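Local coordinates for protein ATPase BagA (Mycobacterium tuberculosis H37Rv, PDB 6BS3) that hydrolyses ATP as one subunit of the heterodimeric BagAB complex, whose ATPase activity is needed for resistance to nitric oxide and to high glycerol, at residues A[44-49]-A[86-91]; A[105-110]-A[185-190]; A[240-245]-A[312-317]; A[25-30]-A[204-209]. One frame throughout, in Å; residues are numbered along the deposited sequence.

Contact 1 (A[44-49]-A[86-91])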
loop_
_atom_site.group_PDB
_atom_site.type_symbol
_atom_site.label_atom_id
_atom_site.label_comp_id
_atom_site.label_asym_id
_atom_site.label_seq_id
_atom_site.Cartn_x
_atom_site.Cartn_y
_atom_site.Cartn_z
ATOM N N THR A 44 9.763 -3.644 22.468
ATOM C CA THR A 44 10.573 -4.819 22.811
ATOM C C THR A 44 11.988 -4.405 23.241
ATOM O O THR A 44 12.487 -4.919 24.224
ATOM C CB THR A 44 10.604 -5.844 21.646
ATOM O OG1 THR A 44 9.276 -6.131 21.216
ATOM C CG2 THR A 44 11.274 -7.130 22.037
ATOM N N LEU A 45 12.615 -3.485 22.501
ATOM C CA LEU A 45 13.968 -3.027 22.760
ATOM C C LEU A 45 14.066 -2.093 23.953
ATOM O O LEU A 45 15.141 -2.005 24.537
ATOM C CB LEU A 45 14.584 -2.405 21.487
ATOM C CG LEU A 45 14.717 -3.352 20.257
ATOM C CD1 LEU A 45 15.247 -2.616 19.082
ATOM C CD2 LEU A 45 15.614 -4.577 20.568
ATOM N N ALA A 46 12.959 -1.409 24.330
ATOM C CA ALA A 46 12.938 -0.509 25.491
ATOM C C ALA A 46 12.757 -1.228 26.813
ATOM O O ALA A 46 13.151 -0.680 27.838
ATOM C CB ALA A 46 11.881 0.568 25.332
ATOM N N ALA A 47 12.186 -2.444 26.813
ATOM C CA ALA A 47 11.981 -3.238 28.036
ATOM C C ALA A 47 13.258 -3.371 28.896
ATOM O O ALA A 47 14.350 -3.520 28.358
ATOM C CB ALA A 47 11.427 -4.609 27.691
ATOM N N GLY A 48 13.100 -3.222 30.207
ATOM C CA GLY A 48 14.189 -3.297 31.172
ATOM C C GLY A 48 14.916 -1.989 31.395
ATOM O O GLY A 48 16.148 -1.967 31.389
ATOM N N GLY A 49 14.159 -0.905 31.590
ATOM C CA GLY A 49 14.700 0.430 31.855
ATOM C C GLY A 49 15.550 1.033 30.745
ATOM O O GLY A 49 16.459 1.814 31.031
ATOM N N GLY A 86 11.036 0.814 31.066
ATOM C CA GLY A 86 11.561 1.209 29.778
ATOM C C GLY A 86 10.751 2.355 29.213
ATOM O O GLY A 86 9.621 2.602 29.641
ATOM N N GLN A 87 11.308 3.039 28.229
ATOM C CA GLN A 87 10.658 4.180 27.631
ATOM C C GLN A 87 10.824 4.219 26.128
ATOM O O GLN A 87 11.922 4.042 25.604
ATOM C CB GLN A 87 11.221 5.452 28.275
ATOM C CG GLN A 87 10.800 6.763 27.642
ATOM C CD GLN A 87 11.288 7.924 28.459
ATOM O OE1 GLN A 87 11.391 7.852 29.681
ATOM N NE2 GLN A 87 11.579 9.027 27.805
ATOM N N VAL A 88 9.717 4.500 25.444
ATOM C CA VAL A 88 9.696 4.715 24.009
ATOM C C VAL A 88 9.332 6.186 23.740
ATOM O O VAL A 88 8.259 6.635 24.123
ATOM C CB VAL A 88 8.780 3.729 23.235
ATOM C CG1 VAL A 88 8.791 4.035 21.740
ATOM C CG2 VAL A 88 9.189 2.279 23.498
ATOM N N ASN A 89 10.247 6.917 23.097
ATOM C CA ASN A 89 10.049 8.291 22.638
ATOM C C ASN A 89 9.657 8.252 21.165
ATOM O O ASN A 89 10.056 7.329 20.453
ATOM C CB ASN A 89 11.326 9.118 22.802
ATOM C CG ASN A 89 11.550 9.658 24.178
ATOM O OD1 ASN A 89 10.809 9.358 25.101
ATOM N ND2 ASN A 89 12.582 10.481 24.342
ATOM N N ALA A 90 8.902 9.267 20.694
ATOM C CA ALA A 90 8.478 9.353 19.295
ATOM C C ALA A 90 9.041 10.571 18.603
ATOM O O ALA A 90 9.056 11.658 19.180
ATOM C CB ALA A 90 6.947 9.358 19.190
ATOM N N LEU A 91 9.469 10.406 17.355
ATOM C CA LEU A 91 9.898 11.545 16.548
ATOM C C LEU A 91 9.256 11.525 15.149
ATOM O O LEU A 91 9.678 10.764 14.285
ATOM C CB LEU A 91 11.428 11.769 16.479
ATOM C CG LEU A 91 11.858 13.017 15.635
ATOM C CD1 LEU A 91 11.442 14.370 16.296
ATOM C CD2 LEU A 91 13.343 12.985 15.325
#

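Contact 2 (A[105-110]-A[185-190])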
loop_
_atom_site.group_PDB
_atom_site.type_symbol
_atom_site.label_atom_id
_atom_site.label_comp_id
_atom_site.label_asym_id
_atom_site.label_seq_id
_atom_site.Cartn_x
_atom_site.Cartn_y
_atom_site.Cartn_z
ATOM N N MET A 105 21.827 25.910 10.719
ATOM C CA MET A 105 23.021 25.293 11.308
ATOM C C MET A 105 24.218 25.198 10.344
ATOM O O MET A 105 25.350 25.411 10.775
ATOM C CB MET A 105 22.680 23.913 11.915
ATOM C CG MET A 105 23.701 23.389 12.928
ATOM S SD MET A 105 23.682 24.264 14.528
ATOM C CE MET A 105 25.042 23.418 15.400
ATOM N N PHE A 106 23.978 24.898 9.058
ATOM C CA PHE A 106 25.048 24.681 8.077
ATOM C C PHE A 106 25.391 25.862 7.173
ATOM O O PHE A 106 26.498 25.895 6.630
ATOM C CB PHE A 106 24.712 23.452 7.209
ATOM C CG PHE A 106 24.915 22.092 7.845
ATOM C CD1 PHE A 106 25.185 20.977 7.063
ATOM C CD2 PHE A 106 24.830 21.926 9.226
ATOM C CE1 PHE A 106 25.375 19.723 7.648
ATOM C CE2 PHE A 106 25.032 20.675 9.810
ATOM C CZ PHE A 106 25.299 19.581 9.017
ATOM N N TYR A 107 24.450 26.799 6.968
ATOM C CA TYR A 107 24.653 27.940 6.068
ATOM C C TYR A 107 24.314 29.293 6.712
ATOM O O TYR A 107 24.487 30.332 6.064
ATOM C CB TYR A 107 23.808 27.753 4.795
ATOM C CG TYR A 107 24.201 26.576 3.932
ATOM C CD1 TYR A 107 25.184 26.701 2.956
ATOM C CD2 TYR A 107 23.574 25.342 4.074
ATOM C CE1 TYR A 107 25.532 25.628 2.138
ATOM C CE2 TYR A 107 23.927 24.256 3.277
ATOM C CZ TYR A 107 24.898 24.408 2.300
ATOM O OH TYR A 107 25.249 23.346 1.504
ATOM N N ASN A 108 23.823 29.278 7.974
ATOM C CA ASN A 108 23.392 30.463 8.734
ATOM C C ASN A 108 22.332 31.301 7.944
ATOM O O ASN A 108 22.360 32.542 7.956
ATOM C CB ASN A 108 24.601 31.302 9.227
ATOM C CG ASN A 108 24.285 32.239 10.376
ATOM O OD1 ASN A 108 23.596 31.887 11.342
ATOM N ND2 ASN A 108 24.789 33.461 10.292
ATOM N N LEU A 109 21.402 30.582 7.251
ATOM C CA LEU A 109 20.325 31.142 6.430
ATOM C C LEU A 109 18.958 30.961 7.110
ATOM O O LEU A 109 17.943 30.720 6.444
ATOM C CB LEU A 109 20.327 30.517 5.012
ATOM C CG LEU A 109 21.391 31.000 4.021
ATOM C CD1 LEU A 109 21.583 29.992 2.900
ATOM C CD2 LEU A 109 21.024 32.351 3.428
ATOM N N GLY A 110 18.956 31.089 8.438
ATOM C CA GLY A 110 17.763 30.996 9.271
ATOM C C GLY A 110 16.748 32.071 8.942
ATOM O O GLY A 110 15.542 31.823 9.014
ATOM N N GLY A 185 30.836 21.211 -2.237
ATOM C CA GLY A 185 31.554 21.772 -1.098
ATOM C C GLY A 185 30.668 21.935 0.119
ATOM O O GLY A 185 29.641 21.259 0.244
ATOM N N GLY A 186 31.071 22.832 1.010
ATOM C CA GLY A 186 30.339 23.125 2.236
ATOM C C GLY A 186 30.440 22.051 3.305
ATOM O O GLY A 186 31.355 21.219 3.264
ATOM N N PRO A 187 29.503 22.037 4.285
ATOM C CA PRO A 187 29.590 21.044 5.374
ATOM C C PRO A 187 28.830 19.727 5.153
ATOM O O PRO A 187 29.195 18.718 5.760
ATOM C CB PRO A 187 29.053 21.814 6.583
ATOM C CG PRO A 187 28.165 22.903 5.997
ATOM C CD PRO A 187 28.372 22.963 4.504
ATOM N N VAL A 188 27.777 19.744 4.304
ATOM C CA VAL A 188 26.910 18.610 3.951
ATOM C C VAL A 188 27.705 17.395 3.414
ATOM O O VAL A 188 27.431 16.262 3.827
ATOM C CB VAL A 188 25.757 19.049 2.993
ATOM C CG1 VAL A 188 26.278 19.749 1.733
ATOM C CG2 VAL A 188 24.824 17.890 2.641
ATOM N N HIS A 189 28.692 17.641 2.522
ATOM C CA HIS A 189 29.541 16.620 1.900
ATOM C C HIS A 189 30.444 15.891 2.910
ATOM O O HIS A 189 30.820 14.742 2.670
ATOM C CB HIS A 189 30.345 17.218 0.731
ATOM C CG HIS A 189 29.517 17.490 -0.491
ATOM N ND1 HIS A 189 29.632 16.708 -1.632
ATOM C CD2 HIS A 189 28.564 18.429 -0.703
ATOM C CE1 HIS A 189 28.767 17.209 -2.500
ATOM N NE2 HIS A 189 28.092 18.236 -1.982
ATOM N N ALA A 190 30.757 16.543 4.049
ATOM C CA ALA A 190 31.562 15.959 5.127
ATOM C C ALA A 190 30.691 15.067 6.027
ATOM O O ALA A 190 31.131 13.980 6.416
ATOM C CB ALA A 190 32.217 17.061 5.949
#

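Contact 3 (A[240-245]-A[312-317]). With ADP (adenosine-5'-diphosphate), chain C.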
loop_
_atom_site.group_PDB
_atom_site.type_symbol
_atom_site.label_atom_id
_atom_site.label_comp_id
_atom_site.label_asym_id
_atom_site.label_seq_id
_atom_site.Cartn_x
_atom_site.Cartn_y
_atom_site.Cartn_z
ATOM N N ASN A 240 4.418 -11.151 9.003
ATOM C CA ASN A 240 3.269 -10.670 9.756
ATOM C C ASN A 240 1.977 -11.430 9.400
ATOM O O ASN A 240 1.893 -12.090 8.353
ATOM C CB ASN A 240 3.090 -9.162 9.490
ATOM C CG ASN A 240 2.265 -8.422 10.516
ATOM O OD1 ASN A 240 2.105 -8.855 11.669
ATOM N ND2 ASN A 240 1.721 -7.274 10.117
ATOM N N ARG A 241 0.974 -11.310 10.294
ATOM C CA ARG A 241 -0.399 -11.841 10.198
ATOM C C ARG A 241 -0.473 -13.310 9.797
ATOM O O ARG A 241 -1.168 -13.673 8.841
ATOM C CB ARG A 241 -1.304 -10.987 9.293
ATOM C CG ARG A 241 -1.289 -9.518 9.629
ATOM C CD ARG A 241 -2.532 -8.793 9.179
ATOM N NE ARG A 241 -2.784 -8.949 7.752
ATOM C CZ ARG A 241 -3.838 -8.452 7.121
ATOM N NH1 ARG A 241 -4.734 -7.726 7.783
ATOM N NH2 ARG A 241 -4.002 -8.666 5.822
ATOM N N ASN A 242 0.221 -14.160 10.569
ATOM C CA ASN A 242 0.182 -15.590 10.367
ATOM C C ASN A 242 -1.153 -16.107 10.859
ATOM O O ASN A 242 -1.799 -15.455 11.675
ATOM C CB ASN A 242 1.328 -16.267 11.098
ATOM C CG ASN A 242 2.620 -16.124 10.358
ATOM O OD1 ASN A 242 2.871 -16.828 9.356
ATOM N ND2 ASN A 242 3.458 -15.200 10.836
ATOM N N ILE A 243 -1.597 -17.247 10.307
ATOM C CA ILE A 243 -2.870 -17.874 10.682
ATOM C C ILE A 243 -2.640 -19.348 11.031
ATOM O O ILE A 243 -1.666 -19.928 10.539
ATOM C CB ILE A 243 -4.004 -17.646 9.634
ATOM C CG1 ILE A 243 -3.623 -18.206 8.239
ATOM C CG2 ILE A 243 -4.424 -16.173 9.592
ATOM C CD1 ILE A 243 -4.727 -18.314 7.264
ATOM N N PRO A 244 -3.503 -19.944 11.857
ATOM C CA PRO A 244 -3.349 -21.317 12.254
ATOM C C PRO A 244 -3.715 -22.281 11.124
ATOM O O PRO A 244 -4.675 -22.067 10.476
ATOM C CB PRO A 244 -4.342 -21.408 13.400
ATOM C CG PRO A 244 -5.411 -20.462 12.997
ATOM C CD PRO A 244 -4.661 -19.303 12.415
ATOM N N ALA A 245 -2.867 -23.274 10.901
ATOM C CA ALA A 245 -3.132 -24.304 9.883
ATOM C C ALA A 245 -4.322 -25.183 10.254
ATOM O O ALA A 245 -5.061 -25.508 9.356
ATOM C CB ALA A 245 -1.905 -25.136 9.680
ATOM N N ARG A 312 14.339 -15.230 10.191
ATOM C CA ARG A 312 12.922 -15.026 10.009
ATOM C C ARG A 312 12.162 -15.043 11.313
ATOM O O ARG A 312 12.318 -15.962 12.123
ATOM C CB ARG A 312 12.378 -16.082 9.025
ATOM C CG ARG A 312 12.326 -15.565 7.592
ATOM C CD ARG A 312 12.349 -16.674 6.572
ATOM N NE ARG A 312 11.056 -17.348 6.482
ATOM C CZ ARG A 312 10.823 -18.397 5.706
ATOM N NH1 ARG A 312 11.789 -18.896 4.946
ATOM N NH2 ARG A 312 9.619 -18.949 5.674
ATOM N N LEU A 313 11.325 -14.030 11.496
ATOM C CA LEU A 313 10.442 -13.829 12.641
ATOM C C LEU A 313 8.998 -13.948 12.127
ATOM O O LEU A 313 8.744 -13.685 10.951
ATOM C CB LEU A 313 10.673 -12.421 13.297
ATOM C CG LEU A 313 12.053 -12.186 13.976
ATOM C CD1 LEU A 313 12.328 -10.713 14.194
ATOM C CD2 LEU A 313 12.155 -12.934 15.305
ATOM N N GLU A 314 8.070 -14.373 13.009
ATOM C CA GLU A 314 6.653 -14.576 12.702
ATOM C C GLU A 314 5.794 -13.943 13.776
ATOM O O GLU A 314 5.984 -14.212 14.959
ATOM C CB GLU A 314 6.277 -16.073 12.635
ATOM C CG GLU A 314 7.020 -16.926 11.613
ATOM C CD GLU A 314 8.457 -17.244 11.967
ATOM O OE1 GLU A 314 8.768 -17.351 13.176
ATOM O OE2 GLU A 314 9.279 -17.361 11.031
ATOM N N LEU A 315 4.800 -13.156 13.348
ATOM C CA LEU A 315 3.835 -12.533 14.222
ATOM C C LEU A 315 2.436 -13.054 13.894
ATOM O O LEU A 315 2.156 -13.376 12.731
ATOM C CB LEU A 315 3.900 -10.991 14.105
ATOM C CG LEU A 315 5.213 -10.351 14.573
ATOM C CD1 LEU A 315 5.228 -8.886 14.240
ATOM C CD2 LEU A 315 5.424 -10.542 16.073
ATOM N N PRO A 316 1.548 -13.175 14.910
ATOM C CA PRO A 316 0.187 -13.641 14.626
ATOM C C PRO A 316 -0.702 -12.498 14.103
ATOM O O PRO A 316 -0.258 -11.349 13.963
ATOM C CB PRO A 316 -0.291 -14.122 16.003
ATOM C CG PRO A 316 0.364 -13.148 16.966
ATOM C CD PRO A 316 1.722 -12.852 16.349
ATOM N N THR A 317 -1.964 -12.836 13.801
ATOM C CA THR A 317 -2.996 -11.902 13.400
ATOM C C THR A 317 -3.726 -11.523 14.690
ATOM O O THR A 317 -4.176 -12.408 15.429
ATOM C CB THR A 317 -4.003 -12.583 12.438
ATOM O OG1 THR A 317 -3.351 -12.970 11.235
ATOM C CG2 THR A 317 -5.219 -11.703 12.127
HETATM P PB ADP C . 2.304 -0.288 6.821
HETATM O O1B ADP C . 2.903 0.819 7.715
HETATM O O2B ADP C . 1.439 0.361 5.716
HETATM O O3B ADP C . 3.321 -1.239 6.252
HETATM P PA ADP C . 0.407 -0.837 9.040
HETATM O O1A ADP C . -0.287 0.533 8.946
HETATM O O2A ADP C . 1.244 -0.946 10.256
HETATM O O3A ADP C . 1.271 -1.090 7.726
HETATM O "O5'" ADP C . -0.617 -2.031 8.839
HETATM C "C5'" ADP C . -1.620 -2.148 7.804
HETATM C "C4'" ADP C . -2.925 -2.530 8.465
HETATM O "O4'" ADP C . -2.801 -3.849 9.036
HETATM C "C3'" ADP C . -3.397 -1.625 9.605
HETATM O "O3'" ADP C . -4.811 -1.504 9.566
HETATM C "C2'" ADP C . -2.914 -2.367 10.859
HETATM O "O2'" ADP C . -3.649 -2.054 12.038
HETATM C "C1'" ADP C . -3.082 -3.821 10.424
HETATM N N9 ADP C . -2.200 -4.779 11.092
HETATM C C8 ADP C . -0.829 -4.752 11.148
HETATM N N7 ADP C . -0.298 -5.787 11.752
HETATM C C5 ADP C . -1.396 -6.549 12.127
HETATM C C6 ADP C . -1.513 -7.796 12.782
HETATM N N6 ADP C . -0.475 -8.499 13.237
HETATM N N1 ADP C . -2.757 -8.302 12.956
HETATM C C2 ADP C . -3.808 -7.599 12.517
HETATM N N3 ADP C . -3.822 -6.409 11.908
HETATM C C4 ADP C . -2.574 -5.938 11.728
#

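Contact 4 (A[25-30]-A[204-209])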
loop_
_atom_site.group_PDB
_atom_site.type_symbol
_atom_site.label_atom_id
_atom_site.label_comp_id
_atom_site.label_asym_id
_atom_site.label_seq_id
_atom_site.Cartn_x
_atom_site.Cartn_y
_atom_site.Cartn_z
ATOM N N LEU A 25 16.035 -0.330 10.849
ATOM C CA LEU A 25 15.191 0.239 9.806
ATOM C C LEU A 25 14.138 -0.797 9.440
ATOM O O LEU A 25 14.485 -1.928 9.113
ATOM C CB LEU A 25 16.029 0.677 8.582
ATOM C CG LEU A 25 17.080 1.764 8.801
ATOM C CD1 LEU A 25 18.271 1.557 7.870
ATOM C CD2 LEU A 25 16.506 3.143 8.513
ATOM N N VAL A 26 12.860 -0.432 9.559
ATOM C CA VAL A 26 11.731 -1.333 9.295
ATOM C C VAL A 26 11.070 -0.977 7.974
ATOM O O VAL A 26 10.381 0.053 7.849
ATOM C CB VAL A 26 10.715 -1.424 10.489
ATOM C CG1 VAL A 26 9.635 -2.466 10.215
ATOM C CG2 VAL A 26 11.430 -1.736 11.809
ATOM N N THR A 27 11.338 -1.815 6.963
ATOM C CA THR A 27 10.769 -1.640 5.635
ATOM C C THR A 27 9.754 -2.774 5.354
ATOM O O THR A 27 9.436 -3.565 6.249
ATOM C CB THR A 27 11.855 -1.428 4.564
ATOM O OG1 THR A 27 11.214 -0.994 3.361
ATOM C CG2 THR A 27 12.681 -2.670 4.290
ATOM N N GLY A 28 9.211 -2.776 4.148
ATOM C CA GLY A 28 8.200 -3.721 3.696
ATOM C C GLY A 28 7.218 -3.038 2.758
ATOM O O GLY A 28 7.157 -1.809 2.709
ATOM N N LYS A 29 6.452 -3.816 1.987
ATOM C CA LYS A 29 5.470 -3.254 1.061
ATOM C C LYS A 29 4.370 -2.496 1.859
ATOM O O LYS A 29 4.156 -2.805 3.026
ATOM C CB LYS A 29 4.887 -4.390 0.210
ATOM C CG LYS A 29 3.912 -3.937 -0.865
ATOM C CD LYS A 29 3.695 -4.995 -1.961
ATOM C CE LYS A 29 2.436 -4.708 -2.745
ATOM N NZ LYS A 29 2.514 -3.423 -3.459
ATOM N N GLY A 30 3.710 -1.515 1.240
ATOM C CA GLY A 30 2.615 -0.797 1.888
ATOM C C GLY A 30 1.538 -1.769 2.352
ATOM O O GLY A 30 1.242 -2.752 1.655
ATOM N N THR A 204 23.887 -0.935 12.274
ATOM C CA THR A 204 22.644 -0.832 11.506
ATOM C C THR A 204 22.147 -2.218 11.075
ATOM O O THR A 204 22.948 -3.145 10.910
ATOM C CB THR A 204 22.870 0.133 10.292
ATOM O OG1 THR A 204 23.409 1.366 10.760
ATOM C CG2 THR A 204 21.598 0.424 9.486
ATOM N N ALA A 205 20.818 -2.345 10.891
ATOM C CA ALA A 205 20.132 -3.536 10.365
ATOM C C ALA A 205 18.820 -3.097 9.747
ATOM O O ALA A 205 18.097 -2.300 10.336
ATOM C CB ALA A 205 19.870 -4.571 11.461
ATOM N N ILE A 206 18.518 -3.629 8.563
ATOM C CA ILE A 206 17.273 -3.379 7.828
ATOM C C ILE A 206 16.404 -4.642 7.947
ATOM O O ILE A 206 16.815 -5.713 7.502
ATOM C CB ILE A 206 17.530 -2.984 6.347
ATOM C CG1 ILE A 206 18.385 -1.700 6.254
ATOM C CG2 ILE A 206 16.211 -2.826 5.563
ATOM C CD1 ILE A 206 19.428 -1.675 5.198
ATOM N N HIS A 207 15.223 -4.497 8.570
ATOM C CA HIS A 207 14.228 -5.549 8.749
ATOM C C HIS A 207 13.147 -5.351 7.689
ATOM O O HIS A 207 12.790 -4.221 7.357
ATOM C CB HIS A 207 13.627 -5.542 10.179
ATOM C CG HIS A 207 14.662 -5.505 11.255
ATOM N ND1 HIS A 207 15.519 -6.577 11.472
ATOM C CD2 HIS A 207 14.995 -4.498 12.096
ATOM C CE1 HIS A 207 16.333 -6.188 12.440
ATOM N NE2 HIS A 207 16.042 -4.952 12.859
ATOM N N LEU A 208 12.672 -6.453 7.126
ATOM C CA LEU A 208 11.706 -6.423 6.037
ATOM C C LEU A 208 10.448 -7.152 6.422
ATOM O O LEU A 208 10.436 -8.369 6.585
ATOM C CB LEU A 208 12.316 -7.000 4.743
ATOM C CG LEU A 208 13.587 -6.312 4.254
ATOM C CD1 LEU A 208 14.839 -7.054 4.725
ATOM C CD2 LEU A 208 13.558 -6.123 2.762
ATOM N N VAL A 209 9.394 -6.381 6.603
ATOM C CA VAL A 209 8.071 -6.896 6.919
ATOM C C VAL A 209 7.439 -7.403 5.620
ATOM O O VAL A 209 7.508 -6.744 4.592
ATOM C CB VAL A 209 7.192 -5.819 7.615
ATOM C CG1 VAL A 209 5.775 -6.337 7.875
ATOM C CG2 VAL A 209 7.839 -5.365 8.917
HETATM O O HOH W 1 6.837 -6.626 1.823
#

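Contact 1 (A[44-49]-A[86-91])
Ala-46, in the last turn of helix 34-46, packs on Gly-86 and Val-88 of strand 86-92. The contact belongs to the alpha/beta sandwich of a P-loop ATPase: helix 34-46 follows the phosphate-binding loop and lies against the central sheet, and its C-terminal end meets the start of this strand.

The side-chain part is small. Ala-46 CB points at the strand and meets Gln-87 O at 3.5 Å and Val-88 CG2 at 3.7 Å. That valine methyl stands anti to the carbonyl carbon of Val-88, beside the backbone N, while CG1 lies anti to the N (chi1 179°). Ala-42 and Leu-43 of the same helix also touch Val-88, and Ala-46 leans further on Val-52 and Ala-82 of the flanking strands. Within the strand itself, Gln-87 NE2 donates to Asn-89 OD1 at 2.8 Å.

Backbone contacts make up the rest. The chain leaves helical geometry at Ala-47 and turns through two glycines with positive phi, which brings Gly-49 beside Gly-86, CA to CA 3.8 Å. At the end of the helix, Gly-86 CA makes a CA-H...O contact with Ala-46 O, 3.1 Å away and with 135° at the hydrogen.

Contact 2 (A[105-110]-A[185-190])
Phe-106 and Pro-187 form a small, partly buried apolar contact between the end of one helix and the turn leading into another, well away from the nucleotide site: the C-terminal end of helix 95-107 meets the residues just before helix 188-200. It buries 210 Å² in all and is carried by four residues.

The main touch is made by the proline ring. Pro-187 CG lies 3.7 Å from Phe-106 CB and 3.5 Å from the carbonyl oxygen Phe-106 O, and it also rests obliquely against the CG and CD1 atoms of the aromatic ring. Their side chains run antiparallel, one passing the other. Because Phe-106 CG is turned anti to its own carbonyl carbon (chi1 -76°), the ring extends beyond the proline to the first turn of the second helix, where CD1 comes within 4.0 Å of Val-188 N.

Tyr-107 adds a second, looser touch. Its side chain does not set out straight toward the other segment, but the far end of the ring gets there: OH lies 3.7 Å from Val-188 CG1, and CZ lies 4.4 Å from Pro-187 CD. Gly-185 and Gly-186, both with positive phi, carry the chain into Pro-187, and the backbone bond from Ala-190 N to Pro-187 O belongs to the opening turn of helix 188-200.

Around the contact, Tyr-102, one turn earlier in helix 95-107, meets the Phe-106 ring and also touches Val-188. After Asn-108, which has positive phi, Leu-109 is the N-cap of helix 110-117, and there both Tyr-107 and Leu-109 pack on polar side chains of the neighbouring subunit.

Contact 3 (A[240-245]-A[312-317])
The backbones of 240-243 and 314-317 run 65° apart, meeting at Asn-242 and Leu-315 just after strand 234-242 turns a corner at Arg-241. Leu-315 O is gripped twice by one residue. Asn-242 N donates to it at 3.0 Å in the carbonyl plane, with an N-H...O angle of 168°, and Asn-242 ND2 reaches the same oxygen at 2.9 Å from above that plane. With CG beside the backbone N (chi1 -78°), the amide folds back onto this carbonyl, and its ND2 also brushes Glu-314 CB. Two residues on, Thr-317 OG1 donates to Asn-242 O at 3.0 Å, again from above the carbonyl plane, while Ile-243 CG2 lies alongside the hydroxyl.

This is the adenine end of the nucleotide site of an ArsA-family P-loop ATPase, formed at the C-terminal ends of the last two parallel strands. ADP N6 donates to Pro-316 O at 2.9 Å and weakly to Asn-240 OD1. Asn-240 ND2 is hydrogen-bonded to Thr-32 O in the phosphate-binding loop, which helps to fix the amide beside the base; its OD1 also rests on Leu-315 CB. Arg-241 packs its aliphatic chain over one face of the adenine: CG lies 3.6 Å from ADP C6, with CD over C2 and N1. Beyond them, the bend at chi3 turns the guanidinium so that its edge faces ADP N3, too far for a bond.

Contact 4 (A[25-30]-A[204-209])
Leu-25, the residue with the most surface buried here, touches both Thr-204 and Ile-206 across the parallel pair of strands 23-28 and 204-210. Its CD1 meets Ile-206 CG1 at 3.6 Å and Thr-204 CG2 slightly farther off, the branch being brought there by CG lying beside the backbone N (chi1 -62°). The backbone of Leu-25 is held at both ends: Leu-25 N donates to Ala-205 O, and Leu-25 O receives His-207 N at 2.7 Å, the donor almost in line with the C=O bond.

Thr-27, two residues on and on the same face of the sheet, touches both Ile-206 CG2 and Leu-208 CG with its methyl, each 3.8 Å from Thr-27 CG2; His-207 O is closer still to this CG2, at 3.4 Å. The branch sits between the backbone N and the carbonyl carbon, which sends OG1 anti to the N (chi1 -168°) and lets it bond to Pro-164 O. Thr-27 N binds His-207 O, and Thr-27 O accepts from Val-209 N, tilted from the carbonyl plane. The axes of 25-28 and 204-209 cross at -32°.

These are central strands of the P-loop NTPase sheet, and the first runs into the Walker A loop that holds the phosphates of ADP. At that end, Gly-28 O is bonded to Lys-34 NZ, and a water joins Lys-29 N to Val-209 O.

Val-209 packs on the opposite face, where helix 34-46 lies. Its CG2 meets Val-26 CG1 at 3.6 Å, with Ile-37 and Ala-38 of the helix over the two valines. His-207, on this face too, is hydrogen-bonded to His-24 through NE2 and to Ser-236 through ND1.

Contact 4 lies about 5 Å from the chain's centre, between neighbouring strands, and combines regular backbone bonds with buried aliphatic side chains. Contact 3 continues the same sheet: Asn-240 CB touches Val-209 CG1 of contact 4 at 4.2 Å, but near the edge the bonding becomes irregular and polar and serves the nucleotide. Contact 1 is buried; it sets the end of helix 34-46, which follows strand 23-28, against another sheet strand through alanine, glycine and one valine. Contact 2 is the outlier, about 32 Å from the chain's centre, joining the end of one helix to the turn before another by aromatic, proline and valine packing; its centre is about 46 Å from that of contact 3.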